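Carboxypeptidase D (Drosophila melanogaster, PDB 3MN8) releases C-terminal arginine or lysine from peptides and proteins as a zinc metallocarboxypeptidase, processing growth factors, peptide hormones and neuropeptides. Local coordinates at residues S224-N229 with G288-N293; V211-F216 with S297-L302; L173-P178 with Y283-G288. All blocks are in the same frame, centred on the assembly; numbering follows the deposited sequence.

Contact 1 of 3, residues S224-N229 with G288-N293. With GEM ((2-guanidinoethylmercapto)succinic acid), chain G.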
loop_
_atom_site.group_PDB
_atom_site.type_symbol
_atom_site.label_atom_id
_atom_site.label_comp_id
_atom_site.label_asym_id
_atom_site.label_seq_id
_atom_site.Cartn_x
_atom_site.Cartn_y
_atom_site.Cartn_z
ATOM N N SER A 224 -3.685 2.483 10.882
ATOM C CA SER A 224 -5.024 2.998 10.594
ATOM C C SER A 224 -5.567 2.442 9.288
ATOM O O SER A 224 -4.838 2.313 8.307
ATOM C CB SER A 224 -4.988 4.530 10.510
ATOM O OG SER A 224 -6.277 5.093 10.293
ATOM N N TYR A 225 -6.860 2.144 9.266
ATOM C CA TYR A 225 -7.489 1.499 8.117
ATOM C C TYR A 225 -8.824 2.155 7.845
ATOM O O TYR A 225 -9.349 2.862 8.710
ATOM C CB TYR A 225 -7.705 0.010 8.412
ATOM C CG TYR A 225 -8.403 -0.259 9.731
ATOM C CD1 TYR A 225 -7.692 -0.287 10.925
ATOM C CD2 TYR A 225 -9.761 -0.487 9.780
ATOM C CE1 TYR A 225 -8.323 -0.537 12.133
ATOM C CE2 TYR A 225 -10.403 -0.738 10.982
ATOM C CZ TYR A 225 -9.678 -0.764 12.156
ATOM O OH TYR A 225 -10.312 -1.013 13.357
ATOM N N PRO A 226 -9.383 1.918 6.650
ATOM C CA PRO A 226 -10.679 2.452 6.195
ATOM C C PRO A 226 -11.876 2.097 7.105
ATOM O O PRO A 226 -11.837 1.112 7.861
ATOM C CB PRO A 226 -10.860 1.802 4.813
ATOM C CG PRO A 226 -9.474 1.477 4.359
ATOM C CD PRO A 226 -8.698 1.140 5.605
ATOM N N TYR A 227 -12.933 2.903 7.049
ATOM C CA TYR A 227 -12.961 4.132 6.279
ATOM C C TYR A 227 -12.476 5.291 7.147
ATOM O O TYR A 227 -12.459 5.193 8.385
ATOM C CB TYR A 227 -14.389 4.437 5.821
ATOM C CG TYR A 227 -14.963 3.516 4.774
ATOM C CD1 TYR A 227 -14.437 3.478 3.483
ATOM C CD2 TYR A 227 -16.068 2.722 5.062
ATOM C CE1 TYR A 227 -14.980 2.660 2.518
ATOM C CE2 TYR A 227 -16.613 1.897 4.106
ATOM C CZ TYR A 227 -16.062 1.870 2.836
ATOM O OH TYR A 227 -16.597 1.047 1.880
ATOM N N ASP A 228 -12.106 6.390 6.488
ATOM C CA ASP A 228 -11.618 7.601 7.153
ATOM C C ASP A 228 -12.761 8.586 7.372
ATOM O O ASP A 228 -12.609 9.585 8.075
ATOM C CB ASP A 228 -10.516 8.271 6.317
ATOM C CG ASP A 228 -9.136 7.623 6.514
ATOM O OD1 ASP A 228 -8.973 6.842 7.478
ATOM O OD2 ASP A 228 -8.208 7.906 5.713
ATOM N N ASN A 229 -13.903 8.308 6.754
ATOM C CA ASN A 229 -15.061 9.190 6.886
ATOM C C ASN A 229 -16.399 8.449 6.767
ATOM O O ASN A 229 -16.427 7.236 6.524
ATOM C CB ASN A 229 -14.982 10.353 5.884
ATOM C CG ASN A 229 -15.291 9.929 4.456
ATOM O OD1 ASN A 229 -15.511 8.744 4.158
ATOM N ND2 ASN A 229 -15.310 10.908 3.556
ATOM N N GLY A 288 -9.062 11.304 1.062
ATOM C CA GLY A 288 -7.800 10.625 1.285
ATOM C C GLY A 288 -7.485 9.551 0.253
ATOM O O GLY A 288 -8.364 9.011 -0.412
ATOM N N MET A 289 -6.209 9.220 0.133
ATOM C CA MET A 289 -5.784 8.190 -0.806
ATOM C C MET A 289 -6.220 6.794 -0.350
ATOM O O MET A 289 -6.589 5.954 -1.167
ATOM C CB MET A 289 -4.264 8.250 -0.972
ATOM C CG MET A 289 -3.685 7.275 -1.973
ATOM S SD MET A 289 -1.966 7.707 -2.331
ATOM C CE MET A 289 -1.176 7.514 -0.725
ATOM N N GLN A 290 -6.176 6.559 0.960
ATOM C CA GLN A 290 -6.504 5.252 1.531
ATOM C C GLN A 290 -7.854 4.792 1.036
ATOM O O GLN A 290 -7.977 3.792 0.344
ATOM C CB GLN A 290 -6.535 5.319 3.062
ATOM C CG GLN A 290 -6.830 3.991 3.731
ATOM C CD GLN A 290 -7.180 4.135 5.211
ATOM O OE1 GLN A 290 -6.309 4.042 6.080
ATOM N NE2 GLN A 290 -8.465 4.359 5.503
ATOM N N ASP A 291 -8.888 5.532 1.400
ATOM C CA ASP A 291 -10.233 5.112 1.049
ATOM C C ASP A 291 -10.422 5.120 -0.461
ATOM O O ASP A 291 -11.296 4.420 -0.982
ATOM C CB ASP A 291 -11.293 5.969 1.763
ATOM C CG ASP A 291 -11.393 5.657 3.260
ATOM O OD1 ASP A 291 -10.571 4.860 3.769
ATOM O OD2 ASP A 291 -12.299 6.204 3.928
ATOM N N PHE A 292 -9.600 5.902 -1.160
ATOM C CA PHE A 292 -9.726 5.969 -2.608
ATOM C C PHE A 292 -9.317 4.640 -3.249
ATOM O O PHE A 292 -9.998 4.133 -4.147
ATOM C CB PHE A 292 -8.935 7.125 -3.204
ATOM C CG PHE A 292 -8.823 7.057 -4.690
ATOM C CD1 PHE A 292 -9.776 7.663 -5.488
ATOM C CD2 PHE A 292 -7.780 6.363 -5.298
ATOM C CE1 PHE A 292 -9.698 7.592 -6.876
ATOM C CE2 PHE A 292 -7.688 6.295 -6.678
ATOM C CZ PHE A 292 -8.649 6.906 -7.470
ATOM N N ASN A 293 -8.224 4.067 -2.766
ATOM C CA ASN A 293 -7.837 2.723 -3.174
ATOM C C ASN A 293 -8.982 1.705 -3.074
ATOM O O ASN A 293 -9.290 0.987 -4.033
ATOM C CB ASN A 293 -6.634 2.248 -2.355
ATOM C CG ASN A 293 -5.305 2.768 -2.905
ATOM O OD1 ASN A 293 -4.607 2.071 -3.655
ATOM N ND2 ASN A 293 -4.951 3.998 -2.530
HETATM C C8 GEM G . -4.076 11.929 8.868
HETATM S S7 GEM G . -4.158 10.472 7.864
HETATM C C6 GEM G . -4.289 9.225 9.113
HETATM C C5 GEM G . -5.432 9.459 10.098
HETATM N N3 GEM G . -6.679 9.252 9.379
HETATM C C1 GEM G . -7.906 9.519 9.814
HETATM N N4 GEM G . -8.958 9.277 9.042
HETATM N N2 GEM G . -8.086 10.037 11.025
HETATM C C9 GEM G . -4.211 13.113 7.948
HETATM O O14 GEM G . -4.246 12.901 6.715
HETATM O O15 GEM G . -4.294 14.259 8.439
HETATM C C10 GEM G . -2.800 12.008 9.723
HETATM C C11 GEM G . -1.484 12.209 8.981
HETATM O O12 GEM G . -0.533 11.444 9.275
HETATM O O13 GEM G . -1.373 13.138 8.141
#

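Contact 2 of 3, residues V211-F216 with S297-L302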
loop_
_atom_site.group_PDB
_atom_site.type_symbol
_atom_site.label_atom_id
_atom_site.label_comp_id
_atom_site.label_asym_id
_atom_site.label_seq_id
_atom_site.Cartn_x
_atom_site.Cartn_y
_atom_site.Cartn_z
ATOM N N VAL A 211 -3.170 -5.223 -5.262
ATOM C CA VAL A 211 -3.857 -6.124 -4.352
ATOM C C VAL A 211 -3.849 -5.575 -2.933
ATOM O O VAL A 211 -4.856 -5.617 -2.235
ATOM C CB VAL A 211 -3.208 -7.532 -4.351
ATOM C CG1 VAL A 211 -3.745 -8.367 -3.199
ATOM C CG2 VAL A 211 -3.419 -8.242 -5.704
ATOM N N LEU A 212 -2.703 -5.052 -2.523
ATOM C CA LEU A 212 -2.499 -4.551 -1.169
ATOM C C LEU A 212 -1.611 -3.311 -1.239
ATOM O O LEU A 212 -0.843 -3.156 -2.183
ATOM C CB LEU A 212 -1.837 -5.642 -0.314
ATOM C CG LEU A 212 -1.227 -5.326 1.060
ATOM C CD1 LEU A 212 -2.228 -4.621 1.945
ATOM C CD2 LEU A 212 -0.740 -6.614 1.730
ATOM N N SER A 213 -1.701 -2.442 -0.237
ATOM C CA SER A 213 -0.953 -1.186 -0.244
ATOM C C SER A 213 -0.889 -0.533 1.132
ATOM O O SER A 213 -1.717 -0.781 2.002
ATOM C CB SER A 213 -1.599 -0.206 -1.230
ATOM O OG SER A 213 -1.001 1.071 -1.130
ATOM N N ALA A 214 0.096 0.325 1.325
ATOM C CA ALA A 214 0.186 1.077 2.563
ATOM C C ALA A 214 0.782 2.430 2.259
ATOM O O ALA A 214 1.644 2.530 1.389
ATOM C CB ALA A 214 1.042 0.337 3.563
ATOM N N ASN A 215 0.305 3.477 2.936
ATOM C CA ASN A 215 1.001 4.759 2.877
ATOM C C ASN A 215 1.360 5.328 4.268
ATOM O O ASN A 215 0.616 5.172 5.249
ATOM C CB ASN A 215 0.349 5.773 1.904
ATOM C CG ASN A 215 -0.872 6.442 2.470
ATOM O OD1 ASN A 215 -0.852 7.643 2.733
ATOM N ND2 ASN A 215 -1.954 5.682 2.647
ATOM N N PHE A 216 2.539 5.945 4.342
ATOM C CA PHE A 216 3.168 6.218 5.613
ATOM C C PHE A 216 3.121 7.683 5.956
ATOM O O PHE A 216 3.356 8.550 5.114
ATOM C CB PHE A 216 4.601 5.697 5.604
ATOM C CG PHE A 216 4.691 4.240 5.288
ATOM C CD1 PHE A 216 4.814 3.802 3.982
ATOM C CD2 PHE A 216 4.609 3.298 6.299
ATOM C CE1 PHE A 216 4.872 2.451 3.695
ATOM C CE2 PHE A 216 4.663 1.939 6.010
ATOM C CZ PHE A 216 4.795 1.519 4.714
ATOM N N SER A 297 -10.992 0.816 -6.583
ATOM C CA SER A 297 -10.173 -0.270 -7.106
ATOM C C SER A 297 -10.307 -1.460 -6.184
ATOM O O SER A 297 -11.101 -1.439 -5.244
ATOM C CB SER A 297 -8.700 0.143 -7.222
ATOM O OG SER A 297 -7.999 -0.004 -5.989
ATOM N N ASN A 298 -9.525 -2.494 -6.465
ATOM C CA ASN A 298 -9.500 -3.693 -5.657
ATOM C C ASN A 298 -8.617 -3.470 -4.435
ATOM O O ASN A 298 -8.703 -4.205 -3.456
ATOM C CB ASN A 298 -8.909 -4.843 -6.467
ATOM C CG ASN A 298 -9.822 -5.324 -7.570
ATOM O OD1 ASN A 298 -11.041 -5.264 -7.464
ATOM N ND2 ASN A 298 -9.228 -5.833 -8.636
ATOM N N CYS A 299 -7.752 -2.463 -4.503
ATOM C CA CYS A 299 -6.646 -2.365 -3.559
ATOM C C CYS A 299 -7.087 -2.100 -2.122
ATOM O O CYS A 299 -8.010 -1.321 -1.882
ATOM C CB CYS A 299 -5.631 -1.307 -3.999
ATOM S SG CYS A 299 -4.007 -1.437 -3.182
ATOM N N PHE A 300 -6.405 -2.758 -1.180
ATOM C CA PHE A 300 -6.624 -2.580 0.249
ATOM C C PHE A 300 -5.458 -1.796 0.868
ATOM O O PHE A 300 -4.447 -2.382 1.237
ATOM C CB PHE A 300 -6.721 -3.944 0.944
ATOM C CG PHE A 300 -7.967 -4.732 0.617
ATOM C CD1 PHE A 300 -8.464 -5.658 1.528
ATOM C CD2 PHE A 300 -8.641 -4.555 -0.587
ATOM C CE1 PHE A 300 -9.610 -6.398 1.242
ATOM C CE2 PHE A 300 -9.786 -5.298 -0.887
ATOM C CZ PHE A 300 -10.267 -6.221 0.024
ATOM N N GLU A 301 -5.597 -0.477 0.981
ATOM C CA GLU A 301 -4.529 0.358 1.531
ATOM C C GLU A 301 -4.710 0.650 3.019
ATOM O O GLU A 301 -5.795 1.026 3.470
ATOM C CB GLU A 301 -4.420 1.664 0.740
ATOM C CG GLU A 301 -3.391 2.649 1.271
ATOM C CD GLU A 301 -3.054 3.742 0.262
ATOM O OE1 GLU A 301 -2.483 3.419 -0.810
ATOM O OE2 GLU A 301 -3.356 4.929 0.531
ATOM N N LEU A 302 -3.634 0.482 3.780
ATOM C CA LEU A 302 -3.587 0.961 5.161
ATOM C C LEU A 302 -2.908 2.310 5.216
ATOM O O LEU A 302 -2.094 2.640 4.355
ATOM C CB LEU A 302 -2.784 0.009 6.050
ATOM C CG LEU A 302 -3.352 -1.378 6.321
ATOM C CD1 LEU A 302 -2.485 -2.069 7.360
ATOM C CD2 LEU A 302 -4.795 -1.279 6.788
#

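Contact 3 of 3, residues L173-P178 with Y283-G288. With GEM ((2-guanidinoethylmercapto)succinic acid), chain G.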
loop_
_atom_site.group_PDB
_atom_site.type_symbol
_atom_site.label_atom_id
_atom_site.label_comp_id
_atom_site.label_asym_id
_atom_site.label_seq_id
_atom_site.Cartn_x
_atom_site.Cartn_y
_atom_site.Cartn_z
ATOM N N LEU A 173 -2.668 17.000 0.086
ATOM C CA LEU A 173 -2.893 15.934 -0.873
ATOM C C LEU A 173 -3.767 14.822 -0.289
ATOM O O LEU A 173 -4.434 14.099 -1.029
ATOM C CB LEU A 173 -1.557 15.393 -1.384
ATOM C CG LEU A 173 -0.729 16.399 -2.192
ATOM C CD1 LEU A 173 0.648 15.835 -2.527
ATOM C CD2 LEU A 173 -1.477 16.834 -3.457
ATOM N N ASN A 174 -3.788 14.698 1.035
ATOM C CA ASN A 174 -4.616 13.679 1.656
ATOM C C ASN A 174 -6.012 14.206 1.860
ATOM O O ASN A 174 -6.779 13.651 2.648
ATOM C CB ASN A 174 -4.039 13.205 2.984
ATOM C CG ASN A 174 -4.408 11.764 3.303
ATOM O OD1 ASN A 174 -4.800 10.988 2.419
ATOM N ND2 ASN A 174 -4.265 11.392 4.570
ATOM N N ARG A 175 -6.333 15.299 1.172
ATOM C CA ARG A 175 -7.728 15.729 1.030
ATOM C C ARG A 175 -8.123 15.872 -0.435
ATOM O O ARG A 175 -9.246 16.249 -0.748
ATOM C CB ARG A 175 -7.997 17.049 1.741
ATOM C CG ARG A 175 -7.583 17.050 3.178
ATOM C CD ARG A 175 -8.157 15.874 3.960
ATOM N NE ARG A 175 -7.921 16.097 5.373
ATOM C CZ ARG A 175 -7.020 15.492 6.139
ATOM N NH1 ARG A 175 -6.932 15.852 7.407
ATOM N NH2 ARG A 175 -6.236 14.532 5.678
ATOM N N ASP A 176 -7.199 15.554 -1.334
ATOM C CA ASP A 176 -7.361 15.935 -2.733
ATOM C C ASP A 176 -7.839 14.815 -3.659
ATOM O O ASP A 176 -8.063 15.043 -4.848
ATOM C CB ASP A 176 -6.056 16.530 -3.258
ATOM C CG ASP A 176 -6.256 17.352 -4.504
ATOM O OD1 ASP A 176 -7.297 18.027 -4.595
ATOM O OD2 ASP A 176 -5.370 17.327 -5.384
ATOM N N PHE A 177 -7.994 13.609 -3.119
ATOM C CA PHE A 177 -8.424 12.462 -3.918
ATOM C C PHE A 177 -9.944 12.438 -3.982
ATOM O O PHE A 177 -10.605 12.977 -3.105
ATOM C CB PHE A 177 -7.867 11.151 -3.335
ATOM C CG PHE A 177 -6.381 10.947 -3.592
ATOM C CD1 PHE A 177 -5.420 11.635 -2.840
ATOM C CD2 PHE A 177 -5.946 10.082 -4.583
ATOM C CE1 PHE A 177 -4.062 11.458 -3.075
ATOM C CE2 PHE A 177 -4.591 9.903 -4.824
ATOM C CZ PHE A 177 -3.648 10.590 -4.069
ATOM N N PRO A 178 -10.500 11.839 -5.044
ATOM C CA PRO A 178 -11.947 11.659 -5.159
ATOM C C PRO A 178 -12.528 10.915 -3.941
ATOM O O PRO A 178 -11.950 9.937 -3.441
ATOM C CB PRO A 178 -12.089 10.807 -6.425
ATOM C CG PRO A 178 -10.846 11.079 -7.224
ATOM C CD PRO A 178 -9.770 11.324 -6.219
ATOM N N TYR A 283 -10.265 10.396 13.753
ATOM C CA TYR A 283 -11.022 11.575 13.353
ATOM C C TYR A 283 -11.275 11.476 11.855
ATOM O O TYR A 283 -10.431 10.963 11.108
ATOM C CB TYR A 283 -10.275 12.868 13.688
ATOM C CG TYR A 283 -8.875 12.943 13.087
ATOM C CD1 TYR A 283 -8.663 13.443 11.804
ATOM C CD2 TYR A 283 -7.768 12.514 13.802
ATOM C CE1 TYR A 283 -7.389 13.513 11.257
ATOM C CE2 TYR A 283 -6.498 12.578 13.259
ATOM C CZ TYR A 283 -6.310 13.080 11.993
ATOM O OH TYR A 283 -5.034 13.148 11.467
ATOM N N GLU A 284 -12.441 11.951 11.422
ATOM C CA GLU A 284 -12.820 11.836 10.019
ATOM C C GLU A 284 -12.076 12.822 9.139
ATOM O O GLU A 284 -11.695 13.917 9.560
ATOM C CB GLU A 284 -14.337 11.963 9.817
ATOM C CG GLU A 284 -15.114 10.742 10.311
ATOM C CD GLU A 284 -16.558 10.717 9.830
ATOM O OE1 GLU A 284 -17.346 9.874 10.331
ATOM O OE2 GLU A 284 -16.906 11.538 8.952
ATOM N N LEU A 285 -11.855 12.406 7.906
ATOM C CA LEU A 285 -11.251 13.272 6.925
ATOM C C LEU A 285 -11.771 12.788 5.589
ATOM O O LEU A 285 -12.150 11.620 5.445
ATOM C CB LEU A 285 -9.725 13.185 7.015
ATOM C CG LEU A 285 -9.031 11.890 6.574
ATOM C CD1 LEU A 285 -8.741 11.968 5.095
ATOM C CD2 LEU A 285 -7.743 11.649 7.354
ATOM N N SER A 286 -11.820 13.681 4.612
ATOM C CA SER A 286 -12.325 13.290 3.306
ATOM C C SER A 286 -11.314 13.545 2.202
ATOM O O SER A 286 -10.499 14.464 2.304
ATOM C CB SER A 286 -13.646 13.990 3.014
ATOM O OG SER A 286 -14.592 13.663 4.019
ATOM N N GLY A 287 -11.360 12.700 1.167
ATOM C CA GLY A 287 -10.535 12.872 -0.009
ATOM C C GLY A 287 -9.172 12.243 0.133
ATOM O O GLY A 287 -8.230 12.590 -0.584
ATOM N N GLY A 288 -9.062 11.304 1.062
ATOM C CA GLY A 288 -7.800 10.625 1.285
ATOM C C GLY A 288 -7.485 9.551 0.253
ATOM O O GLY A 288 -8.364 9.011 -0.412
HETATM C C8 GEM G . -4.076 11.929 8.868
HETATM S S7 GEM G . -4.158 10.472 7.864
HETATM C C6 GEM G . -4.289 9.225 9.113
HETATM C C5 GEM G . -5.432 9.459 10.098
HETATM N N3 GEM G . -6.679 9.252 9.379
HETATM C C1 GEM G . -7.906 9.519 9.814
HETATM N N4 GEM G . -8.958 9.277 9.042
HETATM N N2 GEM G . -8.086 10.037 11.025
HETATM C C9 GEM G . -4.211 13.113 7.948
HETATM O O14 GEM G . -4.246 12.901 6.715
HETATM O O15 GEM G . -4.294 14.259 8.439
HETATM C C10 GEM G . -2.800 12.008 9.723
HETATM C C11 GEM G . -1.484 12.209 8.981
HETATM O O12 GEM G . -0.533 11.444 9.275
HETATM O O13 GEM G . -1.373 13.138 8.141
#

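Contact 1 of 3, residues S224-N229 with G288-N293
Asp291 and Asp228 tie the first turn of helix 289-296 to the loop leaving strand 222-225, within the zinc carboxypeptidase (M14) domain. The backbone N of Asp228 donates almost straight, at 173°, to OD2 of Asp291 (2.6 Å), arriving on the syn side of the carboxylate. The other oxygen, OD1 of Asp291, accepts from NE2 of Gln290 at 2.8 Å, so a bond to each oxygen fixes the rotation of the group. Packing is tight around Pro226. With CG anti to the backbone N (chi1 -178°) and the chain extended beyond it, Gln290 runs across the proline, its CG 3.7 Å from CG of Pro226, and carries its amide over the ring. The amide oxygen, OE1, is hydrogen-bonded to Thr303 in the next strand. A cis peptide before Tyr227 turns the loop past the helix. Here lies the looser, partly exposed side: Tyr227 meets the carboxylate of Asp291 with CA, CB and its ring edge, the planes 82° apart, and the ring itself has a cation-pi partner in Arg180. Asp228 instead faces the inhibitor pocket, which probably takes the basic side chain of a substrate, with OD1 2.9 Å from N4 of the inhibitor's guanidinium group.

Contact 2 of 3, residues V211-F216 with S297-L302
Two neighbouring parallel strands of the central mixed sheet of the carboxypeptidase domain, 212-217 and 300-305, are joined here, with Ser213 facing Glu301 and Ala214 facing Leu302. Their axes lie 4.3 Å apart at the closest and diverge by 23°. The backbone ladder follows the parallel pattern, regular only from Ser213 onward: Ser213 bonds to the residues flanking Glu301, receiving N-H from Leu302 at its O (2.9 Å) and giving its own N-H to O of Phe300 (3.1 Å). The next rung is Asn215 N to O of Leu302 at 2.9 Å, whereas the first, Phe300 N to O of Val211, is weak.

On one face the side chains are polar. Ser213 donates OG to OE1 of Glu301 (2.8 Å), met on the anti side of the carboxylate. CG of Glu301 is anti to the backbone N (chi1 177°) and the chain is extended beyond it, which carries the carboxylate off the sheet to Ser213 and Asn215. Asn215 crosses Glu301 at about a right angle, and OD1 of Asn215 is hydrogen-bonded to NE2 of His217, a zinc ligand, a second-shell bond that is likely to help orient His217. Cys299 packs SG against CB of Ser213, and Lys95 makes a long, weak ion pair with Glu301 and a weak bond to OG of Ser213.

Met289 and Asn293 of helix 289-296 border Glu301 on this face; on the other, Leu212, Phe300 and Leu302 pack against helix 245-257, and strand 93-97 continues the sheet beyond 212-217.

Contact 3 of 3, residues L173-P178 with Y283-G288
This is a loop-to-loop contact at the substrate pocket, where residues 173-178 meet the segment that links helix 279-282 to helix 289-296, and Arg175 lies against Leu285. Away from the ligand the loops are joined by the backbone, Phe177 N donating to O of Gly287 at 2.7 Å. Gly287 sits at positive phi with its backbone pressed against Arg175 and Phe177, a place suited to glycine.

Toward the ligand the side chains take over. Arg175, bent at its second torsion (chi2 -52°), doubles back to lay one face of its guanidinium over CB of Leu285 and to present its edge to a carboxylate of the inhibitor. NH2 gives one hydrogen to O14 of the inhibitor (2.8 Å) and another, nearly straight at 172°, to the backbone O of Asn174; NH1 reaches O15 at 3.2 Å. O14 is gripped a second time by ND2 of Asn174 at 2.6 Å. The OD1 end of that amide accepts from the backbone N of Met289, which helps set its rotation. At the far end, N2 of the inhibitor's guanidinium group lies over the face of Tyr283 and donates to its backbone O at 2.5 Å.

A leucine in place of Arg175 would probably deprive this carboxylate of the paired NH1 and NH2 bonds and their positive charge, leaving Asn174 to hold O14 with less help. Anchoring of one carboxylate by Arg175 and Asn174, with a guanidinium group at Tyr283, is consistent with recognition of a free C-terminus carrying a basic side chain.

Overall arrangement
All three contacts lie inside the catalytic carboxypeptidase domain and form a continuous path from its central sheet to its pocket. Contacts 1 and 2 have centres about 9 Å apart and share the sheet: strands 212-217 and 222-225 follow each other in sequence, as do helix 289-296 and strand 300-305, and along the chain contact 1 is nested in the loop closed by contact 2. Contact 3 crosses both in chain order. It is centred about 8 Å from contact 1, with which it shares Gly288 and the inhibitor, and about 15 Å from contact 2. This is consistent with the sheet backing the zinc site, through Asn215 and His217, while the loops beside it hold the inhibitor and probably substrate.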